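Local coordinates for protein ribonuclease VapC (Klebsiella pneumoniae, PDB 7BY3) that probably acts as the toxin of a toxin-antitoxin pair, a magnesium-dependent ribonuclease of the PIN-domain family, at residues A6-N11 with E103-N108; N34-I39 with S62-I67. All blocks are in the same frame, centred on the assembly; numbering follows the deposited sequence.

Contact 1. Residues A6-N11 with E103-N108; sequences ALFDTN and ELITRN
Ala6 starts the contact by pressing its CB on the end of Ile105, where CB and CD1 are 3.4 Å apart, closer than usual for two carbons. The backbone of Leu7 then brackets Leu104 in parallel register: its N donates to Glu103 O at 2.9 Å, and its O accepts from Ile105 N in a bond straight to within a few degrees (174° at the hydrogen). On the face it shares with Leu104, Leu7 meets that residue methyl to methyl, CD2 to CD1. Phe8 lies on the other face, with Ala6 and Ile105. With CG beside the backbone N (chi1 -76°), its ring offers a face to Ile105, whose CD1 stands 3.9 Å from the ring centroid and 7° off the normal, a CH-pi contact. Asp9 closes the ladder through its N, 3.0 Å from Ile105 O, and turns its carboxylate alongside Thr106. OD2 uses its anti lone pair, the one away from OD1, to accept from Thr106 OG1 at 2.9 Å and also accepts a hydrogen bond from a water; OD1 receives Thr10 N from above the carboxylate plane. Thr106 OG1 in turn accepts from Asn108 N, an ST turn, a bond that orients the hydroxyl and so probably helps to position Asp9, a predicted magnesium ligand. Asn11, in helix 10-17, packs against Arg107, whose guanidinium makes a salt bridge with Asp15. In the PIN-domain sheet, strand 118-119 follows 103-105, helix 88-99 packs on the Leu7 and Leu104 face, and Trp30 meets the Phe8 ring nearly at right angles.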
loop_
_atom_site.group_PDB
_atom_site.type_symbol
_atom_site.label_atom_id
_atom_site.label_comp_id
_atom_site.label_asym_id
_atom_site.label_seq_id
_atom_site.Cartn_x
_atom_site.Cartn_y
_atom_site.Cartn_z
ATOM N N ALA B 6 -10.710 -15.148 -7.921
ATOM C CA ALA B 6 -9.563 -15.513 -7.103
ATOM C C ALA B 6 -8.561 -14.378 -6.897
ATOM O O ALA B 6 -8.231 -13.644 -7.828
ATOM C CB ALA B 6 -8.866 -16.706 -7.724
ATOM N N LEU B 7 -8.087 -14.251 -5.661
ATOM C CA LEU B 7 -6.954 -13.391 -5.333
ATOM C C LEU B 7 -5.801 -14.266 -4.853
ATOM O O LEU B 7 -5.950 -15.027 -3.898
ATOM C CB LEU B 7 -7.324 -12.361 -4.263
ATOM C CG LEU B 7 -6.222 -11.361 -3.899
ATOM C CD1 LEU B 7 -6.375 -10.077 -4.692
ATOM C CD2 LEU B 7 -6.205 -11.073 -2.410
ATOM N N PHE B 8 -4.654 -14.161 -5.513
ATOM C CA PHE B 8 -3.526 -15.034 -5.211
ATOM C C PHE B 8 -2.459 -14.350 -4.365
ATOM O O PHE B 8 -1.997 -13.258 -4.689
ATOM C CB PHE B 8 -2.910 -15.565 -6.506
ATOM C CG PHE B 8 -3.712 -16.660 -7.148
ATOM C CD1 PHE B 8 -4.698 -16.364 -8.073
ATOM C CD2 PHE B 8 -3.489 -17.984 -6.814
ATOM C CE1 PHE B 8 -5.442 -17.370 -8.658
ATOM C CE2 PHE B 8 -4.229 -18.993 -7.396
ATOM C CZ PHE B 8 -5.206 -18.685 -8.319
ATOM N N ASP B 9 -2.077 -15.010 -3.275
ATOM C CA ASP B 9 -1.054 -14.503 -2.369
ATOM C C ASP B 9 0.330 -14.625 -3.000
ATOM O O ASP B 9 0.528 -15.391 -3.944
ATOM C CB ASP B 9 -1.107 -15.251 -1.034
ATOM C CG ASP B 9 -0.387 -14.515 0.083
ATOM O OD1 ASP B 9 0.092 -13.386 -0.156
ATOM O OD2 ASP B 9 -0.309 -15.062 1.203
ATOM N N THR B 10 1.276 -13.856 -2.473
ATOM C CA THR B 10 2.618 -13.745 -3.039
ATOM C C THR B 10 3.339 -15.085 -3.203
ATOM O O THR B 10 4.003 -15.315 -4.214
ATOM C CB THR B 10 3.500 -12.819 -2.171
ATOM O OG1 THR B 10 2.805 -11.591 -1.921
ATOM C CG2 THR B 10 4.817 -12.519 -2.868
ATOM N N ASN B 11 3.200 -15.967 -2.218
ATOM C CA ASN B 11 3.936 -17.230 -2.214
ATOM C C ASN B 11 3.602 -18.139 -3.399
ATOM O O ASN B 11 4.429 -18.951 -3.819
ATOM C CB ASN B 11 3.691 -17.982 -0.899
ATOM C CG ASN B 11 2.215 -18.178 -0.598
ATOM O OD1 ASN B 11 1.613 -17.404 0.145
ATOM N ND2 ASN B 11 1.628 -19.220 -1.173
ATOM N N GLU B 103 -11.783 -15.120 -3.296
ATOM C CA GLU B 103 -11.195 -16.161 -2.473
ATOM C C GLU B 103 -9.706 -15.891 -2.343
ATOM O O GLU B 103 -9.036 -15.608 -3.334
ATOM C CB GLU B 103 -11.436 -17.545 -3.076
ATOM C CG GLU B 103 -11.014 -18.694 -2.177
ATOM C CD GLU B 103 -12.034 -18.985 -1.094
ATOM O OE1 GLU B 103 -13.225 -18.671 -1.300
ATOM O OE2 GLU B 103 -11.651 -19.528 -0.038
ATOM N N LEU B 104 -9.187 -15.962 -1.122
ATOM C CA LEU B 104 -7.758 -15.789 -0.911
ATOM C C LEU B 104 -7.069 -17.142 -0.979
ATOM O O LEU B 104 -7.318 -18.019 -0.155
ATOM C CB LEU B 104 -7.475 -15.109 0.431
ATOM C CG LEU B 104 -5.996 -14.879 0.753
ATOM C CD1 LEU B 104 -5.302 -14.153 -0.388
ATOM C CD2 LEU B 104 -5.837 -14.110 2.052
ATOM N N ILE B 105 -6.208 -17.314 -1.972
ATOM C CA ILE B 105 -5.486 -18.564 -2.124
ATOM C C ILE B 105 -4.050 -18.356 -1.677
ATOM O O ILE B 105 -3.319 -17.546 -2.245
ATOM C CB ILE B 105 -5.524 -19.087 -3.571
ATOM C CG1 ILE B 105 -6.950 -19.050 -4.112
ATOM C CG2 ILE B 105 -5.026 -20.510 -3.638
ATOM C CD1 ILE B 105 -7.232 -17.851 -4.951
ATOM N N THR B 106 -3.665 -19.083 -0.638
ATOM C CA THR B 106 -2.353 -18.929 -0.031
ATOM C C THR B 106 -1.873 -20.259 0.525
ATOM O O THR B 106 -2.676 -21.112 0.900
ATOM C CB THR B 106 -2.376 -17.877 1.099
ATOM O OG1 THR B 106 -1.098 -17.834 1.746
ATOM C CG2 THR B 106 -3.447 -18.216 2.124
ATOM N N ARG B 107 -0.560 -20.438 0.572
ATOM C CA ARG B 107 0.011 -21.628 1.184
ATOM C C ARG B 107 0.149 -21.472 2.689
ATOM O O ARG B 107 0.572 -22.403 3.373
ATOM C CB ARG B 107 1.377 -21.948 0.584
ATOM C CG ARG B 107 1.391 -23.162 -0.316
ATOM C CD ARG B 107 2.810 -23.536 -0.698
ATOM N NE ARG B 107 3.365 -22.594 -1.661
ATOM C CZ ARG B 107 4.176 -21.596 -1.338
ATOM N NH1 ARG B 107 4.634 -20.779 -2.270
ATOM N NH2 ARG B 107 4.535 -21.424 -0.083
ATOM N N ASN B 108 -0.223 -20.309 3.214
ATOM C CA ASN B 108 0.033 -20.036 4.618
ATOM C C ASN B 108 -1.163 -20.461 5.462
ATOM O O ASN B 108 -2.171 -19.761 5.546
ATOM C CB ASN B 108 0.335 -18.542 4.793
ATOM C CG ASN B 108 0.758 -18.178 6.201
ATOM O OD1 ASN B 108 0.964 -19.043 7.050
ATOM N ND2 ASN B 108 0.899 -16.882 6.452
HETATM O O HOH W 1 0.329 -14.901 3.837
#

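Contact 2. Residues N34-I39 with S62-I67; sequences NAISLI and STFNII
Ile36 and Phe64 meet at about a right angle, the CG1 of the isoleucine lying 3.9 Å from the CB of the phenylalanine. Ile36 holds CG1 between its backbone N and carbonyl carbon (chi1 54°), and this directs the branch to the opposing chain, where it also reaches Ile66 CG1 at 4.1 Å. Its CG2 approaches the Phe64 ring obliquely near CD2, while the backbone N of Ala35 sits at the ring's edge. Leu13 of helix 10-17 packs against both Ile36 and Phe64. The backbone of Ile36 is bound to the residues on either side of Ile66: its N donates to Asn65 O at 2.9 Å, and its O accepts from Ile67 N at 3.0 Å. These bonds belong to a short parallel pair, strand 35-37 beside strand 65-67, joined through helices 38-50 and 54-61 in a crossover connection of the alpha/beta PIN fold. At one end Asn65 N donates to Asn34 O at 2.8 Å; at the other Leu38 N reaches Ile67 O from above the carbonyl plane, a more bent bond with 141° at the hydrogen. Ile67, on the opposite face from Ile36, brings its CD1 to within 4.2 Å of Ala35 CB and leans on Thr96 of helix 88-99. Its carbonyl oxygen also receives a water that lies close to Ser37 OG. That hydroxyl, set anti to its own N (chi1 173°), accepts from Ile39 N and so N-caps helix 38-50, while Leu38, between the two, rests its CD1 against Ile66 CG2.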
loop_
_atom_site.group_PDB
_atom_site.type_symbol
_atom_site.label_atom_id
_atom_site.label_comp_id
_atom_site.label_asym_id
_atom_site.label_seq_id
_atom_site.Cartn_x
_atom_site.Cartn_y
_atom_site.Cartn_z
ATOM N N ASN B 34 -7.848 -13.361 -12.752
ATOM C CA ASN B 34 -7.623 -13.434 -11.316
ATOM C C ASN B 34 -6.875 -12.203 -10.827
ATOM O O ASN B 34 -6.470 -11.358 -11.626
ATOM C CB ASN B 34 -6.865 -14.708 -10.955
ATOM C CG ASN B 34 -7.710 -15.952 -11.132
ATOM O OD1 ASN B 34 -8.893 -15.965 -10.786
ATOM N ND2 ASN B 34 -7.112 -17.002 -11.681
ATOM N N ALA B 35 -6.674 -12.107 -9.519
ATOM C CA ALA B 35 -6.187 -10.862 -8.943
ATOM C C ALA B 35 -5.022 -11.038 -7.980
ATOM O O ALA B 35 -4.833 -12.102 -7.393
ATOM C CB ALA B 35 -7.330 -10.142 -8.240
ATOM N N ILE B 36 -4.240 -9.972 -7.841
ATOM C CA ILE B 36 -3.219 -9.866 -6.807
ATOM C C ILE B 36 -3.224 -8.453 -6.237
ATOM O O ILE B 36 -3.658 -7.510 -6.896
ATOM C CB ILE B 36 -1.804 -10.192 -7.333
ATOM C CG1 ILE B 36 -1.465 -9.325 -8.547
ATOM C CG2 ILE B 36 -1.674 -11.667 -7.675
ATOM C CD1 ILE B 36 -0.018 -9.418 -8.966
ATOM N N SER B 37 -2.754 -8.315 -5.003
ATOM C CA SER B 37 -2.585 -7.003 -4.393
ATOM C C SER B 37 -1.362 -6.301 -4.974
ATOM O O SER B 37 -0.497 -6.940 -5.569
ATOM C CB SER B 37 -2.454 -7.127 -2.873
ATOM O OG SER B 37 -2.128 -5.879 -2.284
ATOM N N LEU B 38 -1.302 -4.983 -4.816
ATOM C CA LEU B 38 -0.111 -4.226 -5.185
ATOM C C LEU B 38 1.079 -4.657 -4.327
ATOM O O LEU B 38 2.227 -4.608 -4.770
ATOM C CB LEU B 38 -0.362 -2.723 -5.039
ATOM C CG LEU B 38 0.622 -1.769 -5.721
ATOM C CD1 LEU B 38 0.896 -2.186 -7.162
ATOM C CD2 LEU B 38 0.101 -0.342 -5.661
ATOM N N ILE B 39 0.792 -5.079 -3.100
ATOM C CA ILE B 39 1.810 -5.601 -2.195
ATOM C C ILE B 39 2.504 -6.814 -2.802
ATOM O O ILE B 39 3.723 -6.953 -2.718
ATOM C CB ILE B 39 1.203 -5.989 -0.831
ATOM C CG1 ILE B 39 0.743 -4.735 -0.085
ATOM C CG2 ILE B 39 2.202 -6.778 0.003
ATOM C CD1 ILE B 39 0.595 -4.928 1.399
ATOM N N SER B 62 0.965 -8.401 -15.386
ATOM C CA SER B 62 0.008 -7.435 -15.917
ATOM C C SER B 62 -1.269 -8.103 -16.422
ATOM O O SER B 62 -2.238 -7.426 -16.770
ATOM C CB SER B 62 0.649 -6.614 -17.037
ATOM O OG SER B 62 1.032 -7.440 -18.121
ATOM N N THR B 63 -1.265 -9.432 -16.461
ATOM C CA THR B 63 -2.439 -10.199 -16.861
ATOM C C THR B 63 -3.369 -10.424 -15.669
ATOM O O THR B 63 -4.469 -10.954 -15.813
ATOM C CB THR B 63 -2.049 -11.560 -17.461
ATOM O OG1 THR B 63 -1.540 -12.412 -16.428
ATOM C CG2 THR B 63 -0.988 -11.381 -18.537
ATOM N N PHE B 64 -2.904 -10.022 -14.490
ATOM C CA PHE B 64 -3.699 -10.085 -13.271
ATOM C C PHE B 64 -4.405 -8.765 -13.025
ATOM O O PHE B 64 -3.869 -7.703 -13.340
ATOM C CB PHE B 64 -2.820 -10.413 -12.061
ATOM C CG PHE B 64 -2.349 -11.833 -12.013
ATOM C CD1 PHE B 64 -1.227 -12.227 -12.720
ATOM C CD2 PHE B 64 -3.014 -12.768 -11.241
ATOM C CE1 PHE B 64 -0.785 -13.532 -12.670
ATOM C CE2 PHE B 64 -2.578 -14.074 -11.187
ATOM C CZ PHE B 64 -1.461 -14.458 -11.902
ATOM N N ASN B 65 -5.614 -8.822 -12.479
ATOM C CA ASN B 65 -6.195 -7.625 -11.902
ATOM C C ASN B 65 -5.299 -7.224 -10.742
ATOM O O ASN B 65 -5.082 -8.006 -9.819
ATOM C CB ASN B 65 -7.631 -7.871 -11.437
ATOM C CG ASN B 65 -8.243 -6.659 -10.762
ATOM O OD1 ASN B 65 -7.772 -5.534 -10.929
ATOM N ND2 ASN B 65 -9.302 -6.884 -9.992
ATOM N N ILE B 66 -4.775 -6.008 -10.785
ATOM C CA ILE B 66 -3.842 -5.571 -9.759
ATOM C C ILE B 66 -4.494 -4.487 -8.924
ATOM O O ILE B 66 -4.739 -3.381 -9.399
ATOM C CB ILE B 66 -2.523 -5.064 -10.364
ATOM C CG1 ILE B 66 -1.878 -6.168 -11.204
ATOM C CG2 ILE B 66 -1.573 -4.615 -9.268
ATOM C CD1 ILE B 66 -0.635 -5.732 -11.944
ATOM N N ILE B 67 -4.779 -4.821 -7.672
ATOM C CA ILE B 67 -5.583 -3.962 -6.818
ATOM C C ILE B 67 -4.725 -3.107 -5.889
ATOM O O ILE B 67 -3.988 -3.623 -5.050
ATOM C CB ILE B 67 -6.571 -4.798 -5.987
ATOM C CG1 ILE B 67 -7.321 -5.776 -6.896
ATOM C CG2 ILE B 67 -7.537 -3.894 -5.241
ATOM C CD1 ILE B 67 -8.363 -6.607 -6.191
HETATM O O HOH W 2 -4.090 -4.408 -2.262
#

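In the fold
Contacts 1 and 2 are both buried pairs of parallel strands, and each first segment leads from a strand into a helix. Contact 1 is near the centre of the chain; contact 2 is farther out, with partly exposed residues on 62-67. They meet directly: Ala6 O and Phe8 N probably bond with Ala35 N and O, which places 35-37 along the edge of 6-8 that faces away from 103-105. The ends differ in chemistry. Contact 1 finishes in a polar cluster at the predicted magnesium site, where another protein's chain also reaches Asp9. The side-chain contacts of contact 2 are mainly apolar, its polar finish a helix cap with water; there, Leu38 touches Ser70 of the second subunit.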